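Local coordinates for putative antidote protein of plasmid maintenance system (Nostoc punctiforme, PDB 3CEC) that probably serves as the antitoxin of a plasmid-maintenance toxin–antitoxin pair, binding DNA through its helix-turn-helix fold, at residues E21-I26 against E50-Q55; E39-S44 against I64-A69. One frame throughout, in Å; residues are numbered along the deposited sequence.

Contact 1 (E21-I26 against E50-Q55); sequences EVIADI and EVINGQ
With chi1 at -68° in I23 and -71° in I52, both isoleucines swing CG1 back beside the backbone N and set CG2 anti to that N, which brings the CG2 methyl of I23 against the CG1 branch of I52. The contact belongs to the helix-turn-helix domain: helix 19-30 packs against the last turn of helix 45-52, the second helix of the motif and, by analogy with the family, probably the one that reads DNA. Backbones come near at E21 and I52, whose CA atoms are 6.0 Å apart. From I23, the methyl CG2 lies against I52 CG1 at 4.0 Å and reaches the I52 tip CD1 at 4.1 Å, the two side chains running aslant. The other branch of I52 sends its methyl CG2 to A24 CB, also at 4.0 Å; the short alanine lets the helices approach while still offering a carbon to touch. I23 CD1, meanwhile, meets V51 CG1 at 3.9 Å, where the side chains cross at about a right angle. Isoleucine suits positions 23 and 52 because its two branches serve two neighbours: I23 gives CG2 to I52 and CD1 to V51, and I52 gives CG1 to I23 and CG2 to A24. No hydrogen bond spans the contact, so it rests on apolar packing, which W77, F37 and L66 continue round I23 and I58 beside V51. E21 OE1 instead accepts from H18 N. Just beyond I52 the helix stops in a Schellman motif: G54 supplies the positive phi that glycine tolerates best, while Q55 N bonds to E50 O at 2.9 Å and G54 N to V51 O at 3.0 Å. Across this turn N53 ND2 donates to Q55 OE1 at 3.0 Å, almost in line with the acceptor's C=O bond.

Contact 2 (E39-S44 against I64-A69); sequences EILGVS and IRLGKA
L41 O, the carbonyl oxygen at the last residue of helix 34-41, accepts a 3.0 Å hydrogen bond from R65 NH1 on helix 60-70. The bond joins the first helix of the helix-turn-helix, where its turn begins, to the helix that follows the motif. It lies in the carbonyl plane and nearly in the guanidinium plane, with an N-H...O angle of 164°. R65 CG stands anti to the carbonyl carbon (chi1 -63°) and the chain runs extended to NE, carrying NH1 across to the helix end, where its positive charge is probably favoured. NE is paired with D61, which steadies the group from its own helix. G42 O lies over one guanidinium face, too poorly angled to bond, and a side chain on G42 would crowd NH1; glycine also suits its positive phi. V43 CG1 leans on R65 CD at 3.5 Å. With R65 cut back to an alanine, L41 O would probably lose this donor, D61 its charged mate and V43 CG1 the aliphatic chain it rests on. I48 of helix 45-52 packs on L41, whose CD1 meets L66 CD2 at 4.0 Å. Small A69 admits close approach, its CB meeting I40 CG2 at 3.9 Å and L41 CD2 at 3.6 Å.

From the N terminus, helix 19-30 supplies the first half of contact 1, and the chain then runs through helix 34-41, whose end opens contact 2. Contact 1 closes next, at the end of helix 45-52, completing a loop of 23 residues; contact 2 closes afterwards on helix 60-70, spanning 19. The two loops therefore cross rather than nest: the start of helix 45-52 lies inside both, while the turn of the helix-turn-helix lies inside the first and forms part of contact 2. Contact 1 ties helix 45-52 to helix 19-30, which precedes the motif, and contact 2 ties helix 34-41 to helix 60-70. The centres are about 14 Å apart, yet I23 CD1 touches L66 CD1 at 4.0 Å.

Contact 1 (E21-I26 against E50-Q55)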
# COMPACT_ATOMS: atom_id res chain seq x y z
N GLU A 21 -0.46 0.36 5.69
CA GLU A 21 -0.99 0.69 7.01
C GLU A 21 -1.97 -0.38 7.46
O GLU A 21 -2.01 -0.77 8.66
CB GLU A 21 -1.67 2.07 7.02
CG GLU A 21 -0.67 3.19 6.77
CD GLU A 21 -1.34 4.58 6.67
OE1 GLU A 21 -2.14 4.84 5.74
OE2 GLU A 21 -1.02 5.40 7.54
N VAL A 22 -2.70 -0.90 6.49
CA VAL A 22 -3.68 -1.96 6.79
C VAL A 22 -2.94 -3.23 7.16
O VAL A 22 -3.27 -3.91 8.16
CB VAL A 22 -4.65 -2.23 5.64
CG1 VAL A 22 -5.64 -3.36 6.01
CG2 VAL A 22 -5.41 -0.89 5.30
N ILE A 23 -1.90 -3.53 6.39
CA ILE A 23 -1.07 -4.70 6.68
C ILE A 23 -0.46 -4.60 8.09
O ILE A 23 -0.51 -5.55 8.84
CB ILE A 23 0.01 -4.94 5.57
CG1 ILE A 23 -0.69 -5.37 4.29
CG2 ILE A 23 1.04 -5.97 6.03
CD1 ILE A 23 0.20 -5.25 3.11
N ALA A 24 0.13 -3.46 8.39
CA ALA A 24 0.81 -3.28 9.71
C ALA A 24 -0.18 -3.56 10.85
O ALA A 24 0.14 -4.19 11.88
CB ALA A 24 1.36 -1.87 9.82
N ASP A 25 -1.39 -3.06 10.65
CA ASP A 25 -2.46 -3.20 11.66
C ASP A 25 -2.83 -4.68 11.82
O ASP A 25 -3.08 -5.15 12.93
CB ASP A 25 -3.65 -2.38 11.30
CG ASP A 25 -4.69 -2.35 12.41
OD1 ASP A 25 -4.39 -1.81 13.51
OD2 ASP A 25 -5.76 -2.89 12.13
N ILE A 26 -2.96 -5.39 10.69
CA ILE A 26 -3.26 -6.83 10.71
C ILE A 26 -2.16 -7.56 11.50
O ILE A 26 -2.45 -8.42 12.33
CB ILE A 26 -3.39 -7.38 9.27
CG1 ILE A 26 -4.68 -6.82 8.63
CG2 ILE A 26 -3.36 -8.90 9.26
CD1 ILE A 26 -4.76 -7.08 7.07
N GLU A 50 8.74 -2.75 2.78
CA GLU A 50 8.65 -1.60 1.87
C GLU A 50 7.21 -1.22 1.62
O GLU A 50 6.90 -0.05 1.49
CB GLU A 50 9.42 -1.81 0.58
CG GLU A 50 10.92 -1.86 0.86
CD GLU A 50 11.73 -2.38 -0.34
OE1 GLU A 50 11.14 -2.98 -1.27
OE2 GLU A 50 12.98 -2.23 -0.32
N VAL A 51 6.34 -2.23 1.56
CA VAL A 51 4.89 -1.95 1.37
C VAL A 51 4.36 -1.26 2.62
O VAL A 51 3.69 -0.23 2.59
CB VAL A 51 4.10 -3.21 1.06
CG1 VAL A 51 2.57 -2.92 1.03
CG2 VAL A 51 4.52 -3.82 -0.30
N ILE A 52 4.73 -1.81 3.76
CA ILE A 52 4.30 -1.26 5.05
C ILE A 52 4.70 0.17 5.21
O ILE A 52 3.94 1.01 5.73
CB ILE A 52 4.82 -2.10 6.22
CG1 ILE A 52 4.07 -3.41 6.22
CG2 ILE A 52 4.60 -1.37 7.59
CD1 ILE A 52 4.58 -4.44 7.31
N ASN A 53 5.92 0.47 4.75
CA ASN A 53 6.52 1.81 4.95
C ASN A 53 6.08 2.79 3.87
O ASN A 53 6.51 3.95 3.84
CB ASN A 53 8.05 1.79 4.96
CG ASN A 53 8.68 0.90 6.05
OD1 ASN A 53 8.09 0.60 7.09
ND2 ASN A 53 9.95 0.53 5.81
N GLY A 54 5.25 2.31 2.96
CA GLY A 54 4.73 3.14 1.87
C GLY A 54 5.76 3.50 0.83
O GLY A 54 5.60 4.50 0.08
N GLN A 55 6.82 2.71 0.75
CA GLN A 55 7.88 2.86 -0.27
C GLN A 55 7.70 2.03 -1.54
O GLN A 55 8.39 2.20 -2.56
CB GLN A 55 9.23 2.48 0.31
CG GLN A 55 9.64 3.19 1.57
CD GLN A 55 10.83 2.48 2.19
OE1 GLN A 55 10.72 1.81 3.23
NE2 GLN A 55 11.97 2.55 1.50

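Contact 2 (E39-S44 against I64-A69)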
# COMPACT_ATOMS: atom_id res chain seq x y z
N GLU A 39 7.02 -14.82 4.87
CA GLU A 39 7.21 -16.25 4.68
C GLU A 39 5.89 -16.87 4.19
O GLU A 39 5.85 -17.71 3.27
CB GLU A 39 7.67 -16.87 5.96
CG GLU A 39 7.94 -18.32 5.88
CD GLU A 39 8.78 -18.76 7.06
OE1 GLU A 39 8.28 -18.65 8.20
OE2 GLU A 39 9.93 -19.21 6.83
N ILE A 40 4.80 -16.46 4.80
CA ILE A 40 3.46 -16.94 4.40
C ILE A 40 3.17 -16.59 2.96
O ILE A 40 2.67 -17.43 2.18
CB ILE A 40 2.40 -16.37 5.36
CG1 ILE A 40 2.54 -17.10 6.69
CG2 ILE A 40 1.00 -16.58 4.84
CD1 ILE A 40 1.83 -16.33 7.85
N LEU A 41 3.45 -15.35 2.60
CA LEU A 41 3.10 -14.86 1.26
C LEU A 41 4.02 -15.36 0.19
O LEU A 41 3.63 -15.34 -0.97
CB LEU A 41 3.15 -13.33 1.22
CG LEU A 41 2.17 -12.62 2.13
CD1 LEU A 41 2.45 -11.11 2.00
CD2 LEU A 41 0.72 -12.91 1.79
N GLY A 42 5.25 -15.74 0.55
CA GLY A 42 6.27 -16.17 -0.41
C GLY A 42 6.91 -14.99 -1.10
O GLY A 42 7.19 -15.03 -2.30
N VAL A 43 7.12 -13.92 -0.33
CA VAL A 43 7.94 -12.78 -0.80
C VAL A 43 8.97 -12.47 0.29
O VAL A 43 8.92 -13.04 1.36
CB VAL A 43 7.13 -11.52 -1.09
CG1 VAL A 43 6.08 -11.83 -2.22
CG2 VAL A 43 6.48 -10.90 0.13
N SER A 44 9.87 -11.58 0.01
CA SER A 44 10.91 -11.28 1.00
C SER A 44 10.36 -10.38 2.11
O SER A 44 9.40 -9.61 1.92
CB SER A 44 12.07 -10.58 0.33
OG SER A 44 11.81 -9.24 -0.06
N ILE A 64 -2.60 -10.69 -5.11
CA ILE A 64 -3.02 -12.10 -5.19
C ILE A 64 -2.59 -12.87 -3.98
O ILE A 64 -3.32 -13.63 -3.36
CB ILE A 64 -2.57 -12.76 -6.50
CG1 ILE A 64 -3.29 -12.16 -7.67
CG2 ILE A 64 -2.72 -14.32 -6.36
CD1 ILE A 64 -4.69 -12.73 -7.84
N ARG A 65 -1.35 -12.64 -3.56
CA ARG A 65 -0.83 -13.36 -2.39
C ARG A 65 -1.57 -12.96 -1.10
O ARG A 65 -1.94 -13.81 -0.31
CB ARG A 65 0.66 -13.12 -2.24
CG ARG A 65 1.53 -13.64 -3.41
CD ARG A 65 3.01 -13.19 -3.26
NE ARG A 65 3.75 -13.45 -4.49
CZ ARG A 65 4.32 -14.60 -4.76
NH1 ARG A 65 4.36 -15.58 -3.85
NH2 ARG A 65 4.88 -14.77 -5.94
N LEU A 66 -1.81 -11.66 -0.96
CA LEU A 66 -2.56 -11.13 0.18
C LEU A 66 -3.93 -11.73 0.20
O LEU A 66 -4.40 -12.21 1.25
CB LEU A 66 -2.60 -9.61 0.18
CG LEU A 66 -1.25 -8.92 0.52
CD1 LEU A 66 -1.30 -7.43 0.04
CD2 LEU A 66 -0.93 -9.02 1.99
N GLY A 67 -4.54 -11.75 -0.95
CA GLY A 67 -5.91 -12.22 -1.13
C GLY A 67 -6.00 -13.68 -0.68
O GLY A 67 -6.96 -14.08 0.01
N LYS A 68 -5.04 -14.49 -1.10
CA LYS A 68 -5.06 -15.94 -0.76
C LYS A 68 -4.75 -16.15 0.70
O LYS A 68 -5.44 -16.95 1.41
CB LYS A 68 -4.11 -16.72 -1.64
CG LYS A 68 -4.58 -16.81 -3.09
CD LYS A 68 -3.76 -17.85 -3.79
CE LYS A 68 -4.06 -17.92 -5.29
NZ LYS A 68 -5.48 -18.32 -5.62
N ALA A 69 -3.72 -15.49 1.20
CA ALA A 69 -3.27 -15.71 2.58
C ALA A 69 -4.31 -15.28 3.59
O ALA A 69 -4.46 -15.93 4.63
CB ALA A 69 -1.93 -15.03 2.87